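Local coordinates for SusD-like carbohydrate binding protein BF1063 (Bacteroides fragilis NCTC 9343, PDB 3I4G) that probably binds carbohydrate at the outer membrane as a member of the SusD family, at residues Asn71-Ile76 with Asn85-Arg90; Ala328-Thr333 with Phe366-Pro371; Gly393-Leu398 with Asp411-Ala416. One frame throughout, in Å; residues are numbered along the deposited sequence. Where two conformers were deposited one is given.

Contact 1: residues Asn71-Ile76 with Asn85-Arg90; sequences NPFFKI and NAFIKR
The F87 ring carries F73 on one face and the side-chain oxygen of N85 at its edge, the latter lying in the ring plane. F73 CB stands over the centre of that face, 3.6 Å from the ring centroid and almost on its normal, a CH-pi contact. The two aromatic rings themselves meet only obliquely, with planes 46° apart. The setting is a pair of consecutive helices, 72-78 and 86-109, whose first turns cross at 76°, each opened by an asparagine N-cap.

N71 OD1 takes the amide hydrogen of F73, while N85 OD1 takes two, from F87 N at 2.9 Å and I88 N at 3.1 Å. These donors reach the oxygen from opposite faces of the amide plane, and together they cap the helix start. The other end of the same group crosses to the first helix, making N85 a cap and a bridge at once. Its CG stands anti to the backbone N (chi1 -177°), which puts the amide between the two helix starts.

Apolar contacts complete the joint. P72 CB lies 3.8 Å from F87 CE1, and I76 CD1 reaches F87 CB at 4.0 Å, while the I76 and I88 side chains run past one another in opposite directions. Outside the pair, H51 meets the F73 ring edge-to-face and W513 touches I76. The one hydrogen bond across the contact runs from a side chain to the backbone: N85 ND2 gives its hydrogen to P72 O over 2.8 Å, with the oxygen in the amide plane of N85 but the nitrogen well above the carbonyl plane of P72.

Contact 2: residues Ala328-Thr333 with Phe366-Pro371; sequences AIFMGT and FEESTP. With EDO (1,2-ethanediol), chain C.
E368 OE1 is gripped by three donors: the amide of M331, at 2.8 Å between M331 N and OE1, and two water molecules. Water 1 gives a hydrogen to OE1 at 2.6 Å. Water 2 does so at 3.1 Å while accepting from G332 N, so the carboxylate oxygen meets one turn amide directly and the next through water. M331 N comes to OE1 on the anti side, 25° out of the carboxylate plane.

The turn so held is a type I' turn from F330 to T333, the two-residue connection of a small beta hairpin. On the other side a type I turn runs from E367 to T370, and within it T370 OG1 donates to E367 OE2. The E368 chain is extended beyond CG, which carries its acid group from this second turn to the tip of the first. On the way it passes the F330 ring, where CD1 lies 3.5 Å from E368 CD, the carboxylate and ring planes being 29° apart. F330 CZ goes on to meet F366 CB at 3.7 Å, with that carbon at the edge of the F330 ring. M331, present as selenomethionine, lays its CG 4.0 Å from E368 CB.

The O2 hydroxyl of a 1,2-ethanediol, probably from the crystallisation liquor, accepts from E367 N at 2.8 Å. R363 forms a salt bridge with E368 OE2 and also bonds to I329 O. The hairpin of strands 329-330 and 333-334 is thus joined to the loop between strands 360-362 and 380-386, while F366 packs on helix 266-270.

Contact 3: residues Gly393-Leu398 with Asp411-Ala416; sequences GYLECL and DETINA
Y394 and L395, neighbours on helix 387-400, divide the T413 side chain between them. T413 has OG1 between its backbone N and carbonyl carbon (chi1 58°), and this rotamer directs the two branches to different partners. The methyl, CG2, comes to the edge of the Y394 ring, 3.6 Å from CD2. The hydroxyl lies beside L395, with OG1 3.5 Å from CD2, yet its polar need is met elsewhere, by a hydrogen bond to I409 O. With CG anti to the backbone N (chi1 -177°), L395 turns its branched end to the 411-416 segment, where CD2 also reaches I414 CB at 3.8 Å.

E412 adds its carboxylate at the Y394 ring: OE2 sits in the ring plane, 3.9 Å from CE2, with the carboxylate turned 77° to the ring. Its CG lies between the backbone N and the carbonyl carbon, and the chain runs on extended to the ring edge. A water 2.7 Å from Y394 OH also lies at E412 OE2, at a separation too short to be trusted. L398 CD1 covers one face of the ring, offset toward the rim, and H222 stacks on Y394 as well.

T413 marks the break between helices 407-412 and 414-418. Helix-on-helix packing of this kind is consistent with the largely alpha-helical, tetratricopeptide-related architecture of SusD proteins.

The three contacts are separate local joints, in series along the chain. Contact 1 lies in the N-terminal part, and contacts 2 and 3 both belong to the later part, which carries the SusD family sequence. Their centres are 32 to 35 Å apart, and none touches another: the nearest atoms are about 15 Å apart for contacts 1 and 2, and about 20 Å or more for the other pairs. Contacts 1 and 3 lie on opposite sides of the chain's centre. A 1,2-ethanediol sits at contact 2 and one lies about 4 Å from the side chain of P72 in contact 1; both probably come from the crystallisation liquor and do not by themselves locate a carbohydrate site.

Contact 1: residues Asn71-Ile76 with Asn85-Arg90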
# COMPACT_ATOMS: atom_id res chain seq x y z
N ASN A 71 3.99 8.25 18.45
CA ASN A 71 3.33 6.98 18.26
C ASN A 71 4.35 5.98 17.68
O ASN A 71 5.03 6.29 16.73
CB ASN A 71 2.15 7.09 17.32
CG ASN A 71 1.48 5.75 17.16
OD1 ASN A 71 1.80 5.03 16.24
ND2 ASN A 71 0.64 5.39 18.11
N PRO A 72 4.46 4.77 18.23
CA PRO A 72 5.52 3.85 17.74
C PRO A 72 5.37 3.43 16.29
O PRO A 72 6.37 3.06 15.66
CB PRO A 72 5.43 2.67 18.73
CG PRO A 72 4.86 3.29 19.99
CD PRO A 72 3.81 4.27 19.45
N PHE A 73 4.17 3.48 15.71
CA PHE A 73 4.06 3.15 14.29
C PHE A 73 4.79 4.18 13.46
O PHE A 73 5.61 3.86 12.63
CB PHE A 73 2.59 3.07 13.88
CG PHE A 73 2.35 2.61 12.46
CD1 PHE A 73 2.73 1.35 12.03
CD2 PHE A 73 1.65 3.43 11.58
CE1 PHE A 73 2.45 0.93 10.74
CE2 PHE A 73 1.36 3.01 10.32
CZ PHE A 73 1.73 1.77 9.91
N PHE A 74 4.52 5.45 13.73
CA PHE A 74 5.23 6.54 13.06
C PHE A 74 6.73 6.46 13.27
O PHE A 74 7.53 6.78 12.36
CB PHE A 74 4.65 7.88 13.56
CG PHE A 74 5.32 9.08 12.98
CD1 PHE A 74 4.92 9.60 11.74
CD2 PHE A 74 6.35 9.70 13.65
CE1 PHE A 74 5.54 10.74 11.21
CE2 PHE A 74 6.93 10.84 13.13
CZ PHE A 74 6.51 11.35 11.92
N LYS A 75 7.15 5.97 14.42
CA LYS A 75 8.57 5.86 14.73
C LYS A 75 9.30 4.86 13.83
O LYS A 75 10.52 4.91 13.79
CB LYS A 75 8.79 5.51 16.19
CG LYS A 75 8.43 6.61 17.12
CD LYS A 75 8.83 6.20 18.55
CE LYS A 75 8.45 7.23 19.56
NZ LYS A 75 8.93 6.88 20.93
N ILE A 76 8.60 3.98 13.13
CA ILE A 76 9.27 3.02 12.24
C ILE A 76 10.18 3.74 11.27
O ILE A 76 11.29 3.24 11.00
CB ILE A 76 8.23 2.17 11.49
CG1 ILE A 76 7.62 1.17 12.48
CG2 ILE A 76 8.89 1.45 10.32
CD1 ILE A 76 6.44 0.41 11.96
N ASN A 85 9.76 -2.30 19.38
CA ASN A 85 8.58 -1.69 18.77
C ASN A 85 7.44 -2.70 18.59
O ASN A 85 7.67 -3.79 18.02
CB ASN A 85 9.05 -1.01 17.46
CG ASN A 85 7.95 -0.26 16.75
OD1 ASN A 85 7.02 -0.86 16.19
ND2 ASN A 85 8.08 1.06 16.72
N ALA A 86 6.23 -2.35 19.04
CA ALA A 86 5.11 -3.28 18.99
C ALA A 86 4.63 -3.53 17.57
O ALA A 86 4.12 -4.61 17.28
CB ALA A 86 3.95 -2.74 19.81
N PHE A 87 4.78 -2.56 16.68
CA PHE A 87 4.27 -2.70 15.31
C PHE A 87 5.15 -3.61 14.51
O PHE A 87 4.63 -4.44 13.77
CB PHE A 87 4.10 -1.31 14.67
CG PHE A 87 3.05 -0.48 15.36
CD1 PHE A 87 3.35 0.24 16.49
CD2 PHE A 87 1.74 -0.45 14.89
CE1 PHE A 87 2.36 0.98 17.14
CE2 PHE A 87 0.77 0.30 15.54
CZ PHE A 87 1.07 1.02 16.63
N ILE A 88 6.47 -3.50 14.64
CA ILE A 88 7.33 -4.41 13.88
C ILE A 88 7.11 -5.83 14.43
O ILE A 88 7.20 -6.81 13.67
CB ILE A 88 8.83 -4.03 13.84
CG1 ILE A 88 9.53 -4.21 15.18
CG2 ILE A 88 8.96 -2.61 13.26
CD1 ILE A 88 11.06 -3.87 15.17
N LYS A 89 6.87 -5.99 15.73
CA LYS A 89 6.60 -7.33 16.25
C LYS A 89 5.33 -7.91 15.66
O LYS A 89 5.30 -9.12 15.35
CB LYS A 89 6.54 -7.32 17.78
CG LYS A 89 6.23 -8.67 18.42
CD LYS A 89 7.33 -9.68 18.18
CE LYS A 89 6.92 -11.10 18.61
NZ LYS A 89 6.62 -11.20 20.04
N ARG A 90 4.27 -7.11 15.47
CA ARG A 90 3.06 -7.62 14.81
C ARG A 90 3.33 -8.09 13.40
O ARG A 90 2.85 -9.15 13.00
CB ARG A 90 1.93 -6.57 14.73
CG ARG A 90 1.24 -6.20 16.04
CD ARG A 90 0.29 -7.26 16.53
NE ARG A 90 -0.86 -7.43 15.65
CZ ARG A 90 -1.73 -8.44 15.71
NH1 ARG A 90 -1.63 -9.40 16.61
NH2 ARG A 90 -2.73 -8.50 14.84

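Contact 2: residues Ala328-Thr333 with Phe366-Pro371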
# COMPACT_ATOMS: atom_id res chain seq x y z
N ALA A 328 -14.12 21.15 0.69
CA ALA A 328 -14.51 20.09 -0.22
C ALA A 328 -15.78 19.41 0.27
O ALA A 328 -16.07 19.43 1.46
CB ALA A 328 -13.37 19.03 -0.34
N ILE A 329 -16.53 18.84 -0.67
CA ILE A 329 -17.69 18.02 -0.37
C ILE A 329 -17.26 16.57 -0.30
O ILE A 329 -16.58 16.06 -1.18
CB ILE A 329 -18.79 18.22 -1.42
CG1 ILE A 329 -19.24 19.68 -1.44
CG2 ILE A 329 -19.98 17.28 -1.13
CD1 ILE A 329 -19.94 20.17 -0.20
N PHE A 330 -17.69 15.89 0.75
CA PHE A 330 -17.43 14.46 0.98
C PHE A 330 -18.66 13.85 1.60
O PHE A 330 -19.15 14.34 2.61
CB PHE A 330 -16.20 14.27 1.86
CG PHE A 330 -15.89 12.83 2.13
CD1 PHE A 330 -15.24 12.03 1.21
CD2 PHE A 330 -16.29 12.26 3.31
CE1 PHE A 330 -14.98 10.69 1.49
CE2 PHE A 330 -16.00 10.92 3.59
CZ PHE A 330 -15.36 10.15 2.68
N MSE A 331 -19.16 12.78 1.01
CA MSE A 331 -20.40 12.16 1.50
C MSE A 331 -21.53 13.20 1.59
O MSE A 331 -22.36 13.19 2.52
CB MSE A 331 -20.20 11.40 2.82
CG MSE A 331 -19.43 10.16 2.64
SE MSE A 331 -19.28 9.15 4.31
CE MSE A 331 -18.50 7.62 3.56
N GLY A 332 -21.56 14.10 0.62
CA GLY A 332 -22.67 15.03 0.49
C GLY A 332 -22.65 16.25 1.37
O GLY A 332 -23.57 17.04 1.32
N THR A 333 -21.66 16.38 2.24
CA THR A 333 -21.58 17.53 3.13
C THR A 333 -20.16 18.06 3.14
O THR A 333 -19.20 17.36 2.82
CB THR A 333 -22.07 17.21 4.57
OG1 THR A 333 -21.23 16.20 5.18
CG2 THR A 333 -23.55 16.71 4.56
N PHE A 366 -13.60 5.17 -0.11
CA PHE A 366 -14.94 5.49 0.46
C PHE A 366 -15.96 5.75 -0.62
O PHE A 366 -15.91 6.76 -1.31
CB PHE A 366 -14.83 6.66 1.45
CG PHE A 366 -13.85 6.39 2.58
CD1 PHE A 366 -14.01 5.29 3.42
CD2 PHE A 366 -12.76 7.17 2.78
CE1 PHE A 366 -13.09 5.00 4.41
CE2 PHE A 366 -11.85 6.88 3.78
CZ PHE A 366 -12.01 5.81 4.59
N GLU A 367 -16.88 4.79 -0.78
CA GLU A 367 -17.96 4.86 -1.76
C GLU A 367 -19.02 5.78 -1.20
O GLU A 367 -19.99 5.31 -0.58
CB GLU A 367 -18.45 3.43 -2.04
CG GLU A 367 -19.53 3.31 -3.11
CD GLU A 367 -19.94 1.86 -3.37
OE1 GLU A 367 -19.13 0.93 -3.31
OE2 GLU A 367 -21.13 1.65 -3.66
N GLU A 368 -18.92 7.07 -1.52
CA GLU A 368 -19.67 8.12 -0.84
C GLU A 368 -21.17 8.11 -1.04
O GLU A 368 -21.87 8.57 -0.17
CB GLU A 368 -19.15 9.50 -1.28
CG GLU A 368 -17.69 9.73 -0.93
CD GLU A 368 -17.19 11.00 -1.56
OE1 GLU A 368 -17.78 12.06 -1.32
OE2 GLU A 368 -16.15 10.95 -2.29
N SER A 369 -21.67 7.61 -2.15
CA SER A 369 -23.12 7.65 -2.35
C SER A 369 -23.85 6.47 -1.70
O SER A 369 -25.07 6.52 -1.57
CB SER A 369 -23.43 7.69 -3.84
OG SER A 369 -22.94 6.53 -4.48
N THR A 370 -23.11 5.47 -1.24
CA THR A 370 -23.73 4.27 -0.68
C THR A 370 -23.66 4.29 0.85
O THR A 370 -22.58 4.44 1.42
CB THR A 370 -23.03 3.04 -1.23
OG1 THR A 370 -23.05 3.07 -2.65
CG2 THR A 370 -23.73 1.78 -0.78
N PRO A 371 -24.79 4.18 1.55
CA PRO A 371 -24.72 4.18 3.00
C PRO A 371 -23.86 3.07 3.57
O PRO A 371 -23.68 2.02 2.92
CB PRO A 371 -26.19 3.94 3.43
CG PRO A 371 -26.97 4.44 2.24
CD PRO A 371 -26.18 4.12 1.06
C1 EDO C . -16.56 1.59 3.12
O1 EDO C . -15.46 0.67 3.30
C2 EDO C . -16.70 1.74 1.61
O2 EDO C . -17.32 2.98 1.34
O HOH W 1 -18.38 13.85 -3.13
O HOH W 2 -20.33 13.78 -1.88

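Contact 3: residues Gly393-Leu398 with Asp411-Ala416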
# COMPACT_ATOMS: atom_id res chain seq x y z
N GLY A 393 5.42 -0.50 -13.59
CA GLY A 393 6.53 -1.34 -13.20
C GLY A 393 7.33 -1.83 -14.40
O GLY A 393 8.57 -1.88 -14.37
N TYR A 394 6.63 -2.26 -15.45
CA TYR A 394 7.27 -2.66 -16.69
C TYR A 394 8.15 -1.53 -17.22
O TYR A 394 9.31 -1.74 -17.53
CB TYR A 394 6.20 -3.04 -17.71
CG TYR A 394 6.72 -3.37 -19.09
CD1 TYR A 394 7.68 -4.35 -19.30
CD2 TYR A 394 6.23 -2.72 -20.22
CE1 TYR A 394 8.15 -4.63 -20.55
CE2 TYR A 394 6.65 -3.06 -21.49
CZ TYR A 394 7.63 -3.99 -21.64
OH TYR A 394 8.05 -4.29 -22.92
N LEU A 395 7.60 -0.32 -17.30
CA LEU A 395 8.34 0.83 -17.81
C LEU A 395 9.54 1.13 -16.90
O LEU A 395 10.64 1.38 -17.41
CB LEU A 395 7.42 2.03 -17.95
CG LEU A 395 8.07 3.29 -18.54
CD1 LEU A 395 8.70 3.02 -19.92
CD2 LEU A 395 7.03 4.41 -18.62
N GLU A 396 9.36 1.14 -15.58
CA GLU A 396 10.48 1.38 -14.67
C GLU A 396 11.58 0.38 -14.93
O GLU A 396 12.76 0.73 -14.99
CB GLU A 396 10.03 1.33 -13.21
CG GLU A 396 11.16 1.48 -12.21
CD GLU A 396 10.76 1.44 -10.76
OE1 GLU A 396 9.56 1.42 -10.41
OE2 GLU A 396 11.72 1.45 -9.96
N CYS A 397 11.23 -0.89 -15.07
CA CYS A 397 12.21 -1.95 -15.29
C CYS A 397 12.94 -1.76 -16.62
O CYS A 397 14.17 -1.97 -16.70
CB CYS A 397 11.58 -3.35 -15.21
SG CYS A 397 11.10 -3.84 -13.55
N LEU A 398 12.23 -1.40 -17.68
CA LEU A 398 12.90 -1.17 -18.97
C LEU A 398 13.90 -0.04 -18.86
O LEU A 398 15.02 -0.14 -19.39
CB LEU A 398 11.90 -0.83 -20.07
CG LEU A 398 10.94 -1.91 -20.51
CD1 LEU A 398 9.95 -1.27 -21.54
CD2 LEU A 398 11.64 -3.12 -21.12
N ASP A 411 3.08 4.77 -24.82
CA ASP A 411 1.63 4.75 -25.03
C ASP A 411 0.95 3.54 -24.41
O ASP A 411 -0.17 3.65 -23.92
CB ASP A 411 1.33 4.86 -26.52
CG ASP A 411 1.63 6.24 -27.06
OD1 ASP A 411 1.86 7.19 -26.24
OD2 ASP A 411 1.63 6.39 -28.31
N GLU A 412 1.65 2.41 -24.36
CA GLU A 412 1.06 1.19 -23.77
C GLU A 412 1.21 1.17 -22.23
O GLU A 412 0.61 0.33 -21.57
CB GLU A 412 1.64 -0.08 -24.40
CG GLU A 412 3.03 -0.40 -24.00
CD GLU A 412 3.60 -1.69 -24.64
OE1 GLU A 412 2.81 -2.57 -25.06
OE2 GLU A 412 4.84 -1.80 -24.69
N THR A 413 2.03 2.04 -21.66
CA THR A 413 2.32 2.00 -20.24
C THR A 413 1.86 3.28 -19.55
O THR A 413 0.71 3.41 -19.16
CB THR A 413 3.82 1.72 -19.96
OG1 THR A 413 4.67 2.71 -20.57
CG2 THR A 413 4.23 0.32 -20.44
N ILE A 414 2.77 4.23 -19.38
CA ILE A 414 2.46 5.45 -18.66
C ILE A 414 1.29 6.24 -19.25
O ILE A 414 0.48 6.79 -18.50
CB ILE A 414 3.74 6.33 -18.54
CG1 ILE A 414 3.48 7.53 -17.63
CG2 ILE A 414 4.27 6.76 -19.92
CD1 ILE A 414 4.80 8.09 -17.02
N ASN A 415 1.18 6.27 -20.57
CA ASN A 415 0.09 7.03 -21.19
C ASN A 415 -1.25 6.28 -21.14
O ASN A 415 -2.31 6.90 -21.24
CB ASN A 415 0.47 7.46 -22.60
CG ASN A 415 1.62 8.39 -22.59
OD1 ASN A 415 1.85 9.06 -21.59
ND2 ASN A 415 2.35 8.45 -23.69
N ALA A 416 -1.22 4.97 -20.97
CA ALA A 416 -2.46 4.22 -20.74
C ALA A 416 -2.98 4.53 -19.33
O ALA A 416 -4.20 4.64 -19.13
CB ALA A 416 -2.22 2.72 -20.93
O HOH W 3 6.42 -3.62 -24.98